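Local coordinates for ABC transporter, substrate binding protein (Agrobacterium tumefaciens, PDB 3C9H), which probably captures a solute in the periplasm and delivers it to an ABC importer, and binds a magnesium ion, at residues R172-D177 with S217-R222; E221-G226 with P247-V252; V159-R164 with F228-N233. All coordinates share one frame; numbering follows the deposited sequence.

Interaction 1. Residues R172-D177 with S217-R222; sequences RIATYD and SAILER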
loop_
_atom_site.group_PDB
_atom_site.type_symbol
_atom_site.label_atom_id
_atom_site.label_comp_id
_atom_site.label_asym_id
_atom_site.label_seq_id
_atom_site.Cartn_x
_atom_site.Cartn_y
_atom_site.Cartn_z
ATOM N N ARG A 172 -9.572 -21.695 -3.277
ATOM C CA ARG A 172 -9.304 -21.321 -1.891
ATOM C C ARG A 172 -7.949 -20.618 -1.762
ATOM O O ARG A 172 -7.305 -20.633 -0.708
ATOM C CB ARG A 172 -9.425 -22.544 -0.976
ATOM C CG ARG A 172 -10.863 -23.058 -0.969
ATOM C CD ARG A 172 -11.089 -24.255 -0.095
ATOM N NE ARG A 172 -10.842 -23.954 1.305
ATOM C CZ ARG A 172 -10.054 -24.666 2.110
ATOM N NH1 ARG A 172 -9.440 -25.770 1.693
ATOM N NH2 ARG A 172 -9.895 -24.276 3.360
ATOM N N ILE A 173 -7.535 -19.960 -2.842
ATOM C CA ILE A 173 -6.413 -19.015 -2.764
ATOM C C ILE A 173 -6.855 -17.701 -3.349
ATOM O O ILE A 173 -7.806 -17.638 -4.135
ATOM C CB ILE A 173 -5.135 -19.519 -3.469
ATOM C CG1 ILE A 173 -5.386 -19.681 -4.969
ATOM C CG2 ILE A 173 -4.661 -20.845 -2.817
ATOM C CD1 ILE A 173 -4.141 -19.882 -5.761
ATOM N N ALA A 174 -6.162 -16.638 -2.957
ATOM C CA ALA A 174 -6.579 -15.295 -3.336
ATOM C C ALA A 174 -5.395 -14.332 -3.515
ATOM O O ALA A 174 -4.329 -14.513 -2.929
ATOM C CB ALA A 174 -7.545 -14.737 -2.304
ATOM N N THR A 175 -5.624 -13.312 -4.340
ATOM C CA THR A 175 -4.666 -12.244 -4.573
ATOM C C THR A 175 -5.403 -10.961 -4.998
ATOM O O THR A 175 -6.644 -10.932 -5.115
ATOM C CB THR A 175 -3.613 -12.653 -5.626
ATOM O OG1 THR A 175 -2.520 -11.731 -5.592
ATOM C CG2 THR A 175 -4.217 -12.706 -7.044
ATOM N N TYR A 176 -4.640 -9.881 -5.163
ATOM C CA TYR A 176 -5.205 -8.617 -5.620
ATOM C C TYR A 176 -5.690 -8.748 -7.059
ATOM O O TYR A 176 -5.017 -9.331 -7.895
ATOM C CB TYR A 176 -4.167 -7.499 -5.595
ATOM C CG TYR A 176 -4.044 -6.761 -4.291
ATOM C CD1 TYR A 176 -2.870 -6.819 -3.541
ATOM C CD2 TYR A 176 -5.085 -5.982 -3.818
ATOM C CE1 TYR A 176 -2.750 -6.092 -2.343
ATOM C CE2 TYR A 176 -4.959 -5.262 -2.643
ATOM C CZ TYR A 176 -3.798 -5.314 -1.925
ATOM O OH TYR A 176 -3.704 -4.584 -0.769
ATOM N N ASP A 177 -6.861 -8.198 -7.301
ATOM C CA ASP A 177 -7.316 -7.890 -8.632
ATOM C C ASP A 177 -6.577 -6.640 -9.084
ATOM O O ASP A 177 -6.899 -5.529 -8.666
ATOM C CB ASP A 177 -8.807 -7.628 -8.600
ATOM C CG ASP A 177 -9.387 -7.369 -9.976
ATOM O OD1 ASP A 177 -8.632 -7.129 -10.947
ATOM O OD2 ASP A 177 -10.619 -7.427 -10.076
ATOM N N SER A 217 -7.739 -6.376 3.056
ATOM C CA SER A 217 -8.654 -6.705 4.156
ATOM C C SER A 217 -9.665 -7.793 3.769
ATOM O O SER A 217 -9.945 -8.674 4.582
ATOM C CB SER A 217 -9.382 -5.474 4.672
ATOM O OG SER A 217 -10.091 -4.886 3.605
ATOM N N ALA A 218 -10.206 -7.743 2.546
ATOM C CA ALA A 218 -11.144 -8.780 2.066
ATOM C C ALA A 218 -10.480 -10.167 2.056
ATOM O O ALA A 218 -11.082 -11.187 2.399
ATOM C CB ALA A 218 -11.693 -8.444 0.655
ATOM N N ILE A 219 -9.234 -10.203 1.631
ATOM C CA ILE A 219 -8.503 -11.462 1.565
ATOM C C ILE A 219 -8.179 -11.920 2.989
ATOM O O ILE A 219 -8.420 -13.058 3.337
ATOM C CB ILE A 219 -7.246 -11.335 0.711
ATOM C CG1 ILE A 219 -7.619 -11.063 -0.759
ATOM C CG2 ILE A 219 -6.373 -12.605 0.872
ATOM C CD1 ILE A 219 -6.419 -10.631 -1.644
ATOM N N LEU A 220 -7.719 -11.004 3.829
ATOM C CA LEU A 220 -7.394 -11.340 5.204
ATOM C C LEU A 220 -8.581 -11.916 5.961
ATOM O O LEU A 220 -8.427 -12.941 6.639
ATOM C CB LEU A 220 -6.767 -10.144 5.926
ATOM C CG LEU A 220 -5.314 -9.884 5.508
ATOM C CD1 LEU A 220 -4.907 -8.482 5.893
ATOM C CD2 LEU A 220 -4.347 -10.928 6.112
ATOM N N GLU A 221 -9.764 -11.323 5.821
ATOM C CA GLU A 221 -10.964 -11.895 6.492
ATOM C C GLU A 221 -11.219 -13.338 6.086
ATOM O O GLU A 221 -11.553 -14.145 6.935
ATOM C CB GLU A 221 -12.243 -11.026 6.380
ATOM C CG GLU A 221 -12.557 -10.432 5.056
ATOM C CD GLU A 221 -13.530 -9.222 5.139
ATOM O OE1 GLU A 221 -13.127 -8.100 5.585
ATOM O OE2 GLU A 221 -14.689 -9.400 4.703
ATOM N N ARG A 222 -10.991 -13.670 4.822
ATOM C CA ARG A 222 -11.280 -15.000 4.292
ATOM C C ARG A 222 -10.201 -16.054 4.621
ATOM O O ARG A 222 -10.513 -17.241 4.810
ATOM C CB ARG A 222 -11.553 -14.920 2.796
ATOM C CG ARG A 222 -12.936 -14.286 2.479
ATOM C CD ARG A 222 -13.034 -13.788 1.043
ATOM N NE ARG A 222 -14.333 -13.161 0.785
ATOM C CZ ARG A 222 -14.721 -11.983 1.266
ATOM N NH1 ARG A 222 -13.912 -11.236 2.021
ATOM N NH2 ARG A 222 -15.941 -11.533 0.980
#

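Interaction 2. Residues E221-G226 with P247-V252; sequences ERVSDG and PDVGIV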
loop_
_atom_site.group_PDB
_atom_site.type_symbol
_atom_site.label_atom_id
_atom_site.label_comp_id
_atom_site.label_asym_id
_atom_site.label_seq_id
_atom_site.Cartn_x
_atom_site.Cartn_y
_atom_site.Cartn_z
ATOM N N GLU A 221 -9.764 -11.323 5.821
ATOM C CA GLU A 221 -10.964 -11.895 6.492
ATOM C C GLU A 221 -11.219 -13.338 6.086
ATOM O O GLU A 221 -11.553 -14.145 6.935
ATOM C CB GLU A 221 -12.243 -11.026 6.380
ATOM C CG GLU A 221 -12.557 -10.432 5.056
ATOM C CD GLU A 221 -13.530 -9.222 5.139
ATOM O OE1 GLU A 221 -13.127 -8.100 5.585
ATOM O OE2 GLU A 221 -14.689 -9.400 4.703
ATOM N N ARG A 222 -10.991 -13.670 4.822
ATOM C CA ARG A 222 -11.280 -15.000 4.292
ATOM C C ARG A 222 -10.201 -16.054 4.621
ATOM O O ARG A 222 -10.513 -17.241 4.810
ATOM C CB ARG A 222 -11.553 -14.920 2.796
ATOM C CG ARG A 222 -12.936 -14.286 2.479
ATOM C CD ARG A 222 -13.034 -13.788 1.043
ATOM N NE ARG A 222 -14.333 -13.161 0.785
ATOM C CZ ARG A 222 -14.721 -11.983 1.266
ATOM N NH1 ARG A 222 -13.912 -11.236 2.021
ATOM N NH2 ARG A 222 -15.941 -11.533 0.980
ATOM N N VAL A 223 -8.945 -15.623 4.667
ATOM C CA VAL A 223 -7.840 -16.460 5.158
ATOM C C VAL A 223 -8.013 -16.707 6.655
ATOM O O VAL A 223 -7.795 -17.818 7.111
ATOM C CB VAL A 223 -6.435 -15.845 4.837
ATOM C CG1 VAL A 223 -5.283 -16.637 5.516
ATOM C CG2 VAL A 223 -6.227 -15.810 3.295
ATOM N N SER A 224 -8.473 -15.696 7.386
ATOM C CA SER A 224 -8.577 -15.745 8.850
ATOM C C SER A 224 -9.459 -16.879 9.325
ATOM O O SER A 224 -9.127 -17.561 10.293
ATOM C CB SER A 224 -9.144 -14.430 9.410
ATOM O OG SER A 224 -8.844 -14.293 10.780
ATOM N N ASP A 225 -10.581 -17.071 8.640
ATOM C CA ASP A 225 -11.533 -18.090 9.028
ATOM C C ASP A 225 -11.499 -19.302 8.105
ATOM O O ASP A 225 -12.429 -20.083 8.067
ATOM C CB ASP A 225 -12.943 -17.507 9.110
ATOM C CG ASP A 225 -13.470 -17.064 7.779
ATOM O OD1 ASP A 225 -12.889 -17.421 6.738
ATOM O OD2 ASP A 225 -14.490 -16.359 7.782
ATOM N N GLY A 226 -10.434 -19.435 7.331
ATOM C CA GLY A 226 -10.189 -20.667 6.611
ATOM C C GLY A 226 -10.952 -20.859 5.334
ATOM O O GLY A 226 -10.784 -21.889 4.717
ATOM N N PRO A 247 -5.483 -15.222 15.607
ATOM C CA PRO A 247 -4.292 -16.075 15.684
ATOM C C PRO A 247 -4.114 -17.072 14.517
ATOM O O PRO A 247 -3.004 -17.536 14.291
ATOM C CB PRO A 247 -4.482 -16.808 17.025
ATOM C CG PRO A 247 -5.947 -16.860 17.213
ATOM C CD PRO A 247 -6.460 -15.548 16.661
ATOM N N ASP A 248 -5.166 -17.359 13.760
ATOM C CA ASP A 248 -5.062 -18.304 12.633
ATOM C C ASP A 248 -4.522 -17.731 11.309
ATOM O O ASP A 248 -4.403 -18.467 10.320
ATOM C CB ASP A 248 -6.396 -18.991 12.400
ATOM C CG ASP A 248 -6.835 -19.817 13.598
ATOM O OD1 ASP A 248 -5.992 -20.148 14.464
ATOM O OD2 ASP A 248 -8.026 -20.133 13.671
ATOM N N VAL A 249 -4.189 -16.440 11.285
ATOM C CA VAL A 249 -3.527 -15.850 10.114
ATOM C C VAL A 249 -2.020 -15.870 10.332
ATOM O O VAL A 249 -1.495 -15.213 11.243
ATOM C CB VAL A 249 -3.982 -14.392 9.816
ATOM C CG1 VAL A 249 -3.352 -13.895 8.514
ATOM C CG2 VAL A 249 -5.492 -14.291 9.701
ATOM N N GLY A 250 -1.333 -16.633 9.494
ATOM C CA GLY A 250 0.128 -16.640 9.457
ATOM C C GLY A 250 0.648 -15.833 8.283
ATOM O O GLY A 250 -0.059 -15.622 7.299
ATOM N N ILE A 251 1.887 -15.389 8.402
ATOM C CA ILE A 251 2.556 -14.539 7.428
ATOM C C ILE A 251 3.904 -15.153 7.048
ATOM O O ILE A 251 4.635 -15.638 7.927
ATOM C CB ILE A 251 2.854 -13.130 8.023
ATOM C CG1 ILE A 251 1.561 -12.424 8.453
ATOM C CG2 ILE A 251 3.647 -12.284 7.021
ATOM C CD1 ILE A 251 1.782 -11.237 9.391
ATOM N N VAL A 252 4.247 -15.092 5.761
ATOM C CA VAL A 252 5.586 -15.447 5.264
ATOM C C VAL A 252 6.096 -14.328 4.372
ATOM O O VAL A 252 5.439 -13.960 3.378
ATOM C CB VAL A 252 5.568 -16.795 4.468
ATOM C CG1 VAL A 252 6.975 -17.202 4.063
ATOM C CG2 VAL A 252 4.940 -17.878 5.264
#

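Interaction 3. Residues V159-R164 with F228-N233; sequences VDYLER and FVLGYN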
loop_
_atom_site.group_PDB
_atom_site.type_symbol
_atom_site.label_atom_id
_atom_site.label_comp_id
_atom_site.label_asym_id
_atom_site.label_seq_id
_atom_site.Cartn_x
_atom_site.Cartn_y
_atom_site.Cartn_z
ATOM N N VAL A 159 3.858 -22.502 -6.182
ATOM C CA VAL A 159 3.356 -23.182 -7.379
ATOM C C VAL A 159 3.335 -24.695 -7.166
ATOM O O VAL A 159 2.332 -25.350 -7.464
ATOM C CB VAL A 159 4.187 -22.810 -8.621
ATOM C CG1 VAL A 159 3.857 -23.727 -9.803
ATOM C CG2 VAL A 159 3.954 -21.325 -9.008
ATOM N N ASP A 160 4.424 -25.230 -6.629
ATOM C CA ASP A 160 4.503 -26.663 -6.278
ATOM C C ASP A 160 3.409 -27.086 -5.297
ATOM O O ASP A 160 2.784 -28.122 -5.491
ATOM C CB ASP A 160 5.882 -27.004 -5.711
ATOM C CG ASP A 160 6.105 -28.515 -5.563
ATOM O OD1 ASP A 160 5.752 -29.283 -6.492
ATOM O OD2 ASP A 160 6.638 -28.934 -4.513
ATOM N N TYR A 161 3.174 -26.297 -4.252
ATOM C CA TYR A 161 2.109 -26.614 -3.289
ATOM C C TYR A 161 0.739 -26.666 -3.980
ATOM O O TYR A 161 -0.048 -27.584 -3.747
ATOM C CB TYR A 161 2.072 -25.602 -2.125
ATOM C CG TYR A 161 0.857 -25.750 -1.227
ATOM C CD1 TYR A 161 0.890 -26.562 -0.090
ATOM C CD2 TYR A 161 -0.336 -25.103 -1.531
ATOM C CE1 TYR A 161 -0.247 -26.710 0.735
ATOM C CE2 TYR A 161 -1.468 -25.246 -0.723
ATOM C CZ TYR A 161 -1.416 -26.041 0.411
ATOM O OH TYR A 161 -2.555 -26.157 1.205
ATOM N N LEU A 162 0.461 -25.667 -4.820
ATOM C CA LEU A 162 -0.787 -25.615 -5.578
ATOM C C LEU A 162 -0.985 -26.866 -6.424
ATOM O O LEU A 162 -2.090 -27.396 -6.509
ATOM C CB LEU A 162 -0.807 -24.386 -6.497
ATOM C CG LEU A 162 -0.876 -23.020 -5.814
ATOM C CD1 LEU A 162 -0.938 -21.931 -6.884
ATOM C CD2 LEU A 162 -2.050 -22.941 -4.815
ATOM N N GLU A 163 0.098 -27.314 -7.046
ATOM C CA GLU A 163 0.079 -28.507 -7.891
ATOM C C GLU A 163 -0.103 -29.776 -7.052
ATOM O O GLU A 163 -0.999 -30.568 -7.325
ATOM C CB GLU A 163 1.331 -28.561 -8.790
ATOM C CG GLU A 163 1.208 -27.565 -9.962
ATOM C CD GLU A 163 2.528 -27.197 -10.674
ATOM O OE1 GLU A 163 3.609 -27.757 -10.352
ATOM O OE2 GLU A 163 2.466 -26.316 -11.573
ATOM N N ARG A 164 0.686 -29.942 -6.003
ATOM C CA ARG A 164 0.543 -31.117 -5.140
ATOM C C ARG A 164 -0.793 -31.198 -4.396
ATOM O O ARG A 164 -1.206 -32.294 -4.038
ATOM C CB ARG A 164 1.730 -31.231 -4.175
ATOM C CG ARG A 164 3.044 -31.482 -4.907
ATOM C CD ARG A 164 4.235 -31.676 -3.974
ATOM N NE ARG A 164 4.495 -30.459 -3.219
ATOM C CZ ARG A 164 4.064 -30.219 -1.980
ATOM N NH1 ARG A 164 3.345 -31.105 -1.304
ATOM N NH2 ARG A 164 4.349 -29.060 -1.421
ATOM N N PHE A 228 -10.167 -19.391 2.705
ATOM C CA PHE A 228 -8.986 -19.449 1.868
ATOM C C PHE A 228 -7.835 -19.983 2.676
ATOM O O PHE A 228 -7.727 -19.697 3.852
ATOM C CB PHE A 228 -8.599 -18.038 1.399
ATOM C CG PHE A 228 -9.593 -17.397 0.451
ATOM C CD1 PHE A 228 -10.458 -18.147 -0.322
ATOM C CD2 PHE A 228 -9.591 -16.016 0.288
ATOM C CE1 PHE A 228 -11.348 -17.535 -1.202
ATOM C CE2 PHE A 228 -10.480 -15.399 -0.591
ATOM C CZ PHE A 228 -11.357 -16.166 -1.332
ATOM N N VAL A 229 -6.950 -20.733 2.036
ATOM C CA VAL A 229 -5.779 -21.275 2.733
ATOM C C VAL A 229 -4.519 -20.414 2.530
ATOM O O VAL A 229 -3.617 -20.433 3.354
ATOM C CB VAL A 229 -5.521 -22.710 2.286
ATOM C CG1 VAL A 229 -6.764 -23.572 2.602
ATOM C CG2 VAL A 229 -5.127 -22.781 0.800
ATOM N N LEU A 230 -4.467 -19.670 1.426
ATOM C CA LEU A 230 -3.302 -18.854 1.067
ATOM C C LEU A 230 -3.725 -17.543 0.403
ATOM O O LEU A 230 -4.664 -17.516 -0.404
ATOM C CB LEU A 230 -2.395 -19.598 0.070
ATOM C CG LEU A 230 -1.447 -20.682 0.584
ATOM C CD1 LEU A 230 -0.958 -21.527 -0.597
ATOM C CD2 LEU A 230 -0.277 -20.083 1.362
ATOM N N GLY A 231 -3.009 -16.469 0.722
ATOM C CA GLY A 231 -3.069 -15.229 -0.052
ATOM C C GLY A 231 -1.692 -14.803 -0.543
ATOM O O GLY A 231 -0.671 -15.025 0.132
ATOM N N TYR A 232 -1.667 -14.174 -1.714
ATOM C CA TYR A 232 -0.439 -13.797 -2.389
ATOM C C TYR A 232 -0.387 -12.270 -2.590
ATOM O O TYR A 232 -1.371 -11.680 -3.021
ATOM C CB TYR A 232 -0.339 -14.513 -3.751
ATOM C CG TYR A 232 0.848 -14.084 -4.558
ATOM C CD1 TYR A 232 2.108 -14.578 -4.270
ATOM C CD2 TYR A 232 0.723 -13.176 -5.608
ATOM C CE1 TYR A 232 3.223 -14.163 -4.983
ATOM C CE2 TYR A 232 1.841 -12.755 -6.340
ATOM C CZ TYR A 232 3.080 -13.248 -6.019
ATOM O OH TYR A 232 4.197 -12.861 -6.731
ATOM N N ASN A 233 0.765 -11.667 -2.309
ATOM C CA ASN A 233 0.983 -10.210 -2.447
ATOM C C ASN A 233 0.101 -9.350 -1.559
ATOM O O ASN A 233 -0.383 -8.290 -1.968
ATOM C CB ASN A 233 0.820 -9.768 -3.903
ATOM C CG ASN A 233 2.108 -9.844 -4.698
ATOM O OD1 ASN A 233 2.160 -9.401 -5.866
ATOM N ND2 ASN A 233 3.150 -10.378 -4.090
#

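Interaction 1. Residues R172-D177 with S217-R222
I219 reaches from helix 217-222 onto strand 173-176 and carries nearly all of this contact. Its CB projects toward the strand and splits into two branches. Both start out over A174: the CB methyl of A174 lies 4.0 Å from I219 CG1 and 4.0 Å from I219 CG2, facing the fork of the side chain. CG1 stands anti to the carbonyl carbon (chi1 -66°) and CG2 anti to the backbone N. From CG1 the chain runs on extended (chi2 168°), which carries CD1 past A174 to the backbone beyond. There the methyl lies 3.5 Å from T175 O and 4.0 Å from Y176 N, touching the peptide that joins these two residues. Helix and strand run almost antiparallel, their axes at 166° and 8.8 Å apart at closest approach. One turn further on, R222 folds back on its own segment: NH1 donates to A218 O at 2.9 Å and also makes a salt bridge to E221 OE2 at 3.3 Å, weak as a hydrogen bond. T175 CB points away from the helix; its OG1 bonds to Y232 O, and the A174 backbone to L230 and Y232. Y176 OH bonds to S216, at the start of the same helix, and to a citrate probably taken from the crystallisation liquor; the Y176 side chain lies about 7 Å from the magnesium ion. The helix thus packs against a sheet of a periplasmic binding protein lobe. No hydrogen bond joins the segments: they are held by van der Waals contact, methyl against methyl at A174, methyl against peptide at T175-Y176.

Interaction 2. Residues E221-G226 with P247-V252
S224 and V249 meet where the last turn of helix 221-224 passes the start of strand 249-252; their CA atoms are 5.2 Å apart. Neither CB points straight at the other segment. V249 sends CG2 end-on against S224, whose CB-OG bond runs across it: CG2 is 3.5 Å from S224 CA and also 3.5 Å from S224 OG, so it rests against both the helix backbone and the hydroxyl-bearing side chain. S224 OG is anti to its own backbone N (chi1 -161°), while V249 CG2 stands beside the N of its residue. The other V249 branch, CG1, lies 4.5 Å from V223 CG1, a loose touch. Before the strand, D248 directs its CB toward the helix end, 3.7 Å from S224 O, a van der Waals touch of the CB methylene on the carbonyl oxygen. No hydrogen bond crosses between the segments. Just past the helix, G226 N bonds to V223 O at 3.1 Å as the chain turns away. W242 of helix 236-245 touches S224, and V140 of strand 135-142 touches V223. The helix end is thereby set between helix 236-245 and strands 249-252 and 135-142, which pair antiparallel.

Interaction 3. Residues V159-R164 with F228-N233
Y161 projects from helix 159-164 toward the chain entering strand 230-231, and its ring meets L230. The ring swings out with CG anti to the backbone N (chi1 171°), and chi2 of 92° sets its plane nearly perpendicular to the CA-CB-CG plane. One side of the ring does the touching: L230 CD1 lies 3.7 Å from Y161 CD2 and 3.8 Å from Y161 CE2. The methyl approaches obliquely, neither squarely over the face nor at the edge. L230 presents that methyl through CG standing anti to its carbonyl carbon, with the outer torsion extended. At the far end of the tyrosine, the phenolic OH lies 4.3 Å from V229 CG2, a looser contact that takes the ring one residue back along the chain. L162, on the same helix, packs on I173.

Here helix 155-164 lies against a sheet of the periplasmic binding protein fold in which strand 230-235 runs beside 173-176 in parallel and beside 135-142 antiparallel. I173 of strand 173-176 touches both V229 and L230, and F146 and H165 meet the Y161 ring, so the tyrosine is packed by aromatic neighbours as well as by the leucine.

Within the helix, R164 folds back along one turn, far from the strand. Its NE bonds to D160 OD2 at 2.9 Å with an N-H...O angle of 157°. The carboxylate oxygen lies near the guanidinium plane, whereas NE approaches it from above the carboxylate plane. E149 forms a second salt bridge with R164 NH2, giving the guanidinium two acidic partners.

Overall arrangement
From the N terminus, helix 155-164 comes first, then strand 173-176, helix 216-224, strand 230-235 and strand 249-252. Interaction 3 closes the longest loop, of 63 residues, and interaction 1 closes one of 39 lying wholly within it. Interaction 2 closes a loop of 20 and crosses interaction 3: 221-226 lies between the segments of interaction 3 while 247-252 lies beyond them, so the segments alternate. Interactions 1 and 2 share E221 and R222 of helix 216-224, which reaches strand 173-176 in one and strand 249-252 in the other. R172 O to V229 N joins interactions 1 and 3, R222 O to F228 N interactions 2 and 3, tying two helices and three strands into one lobe.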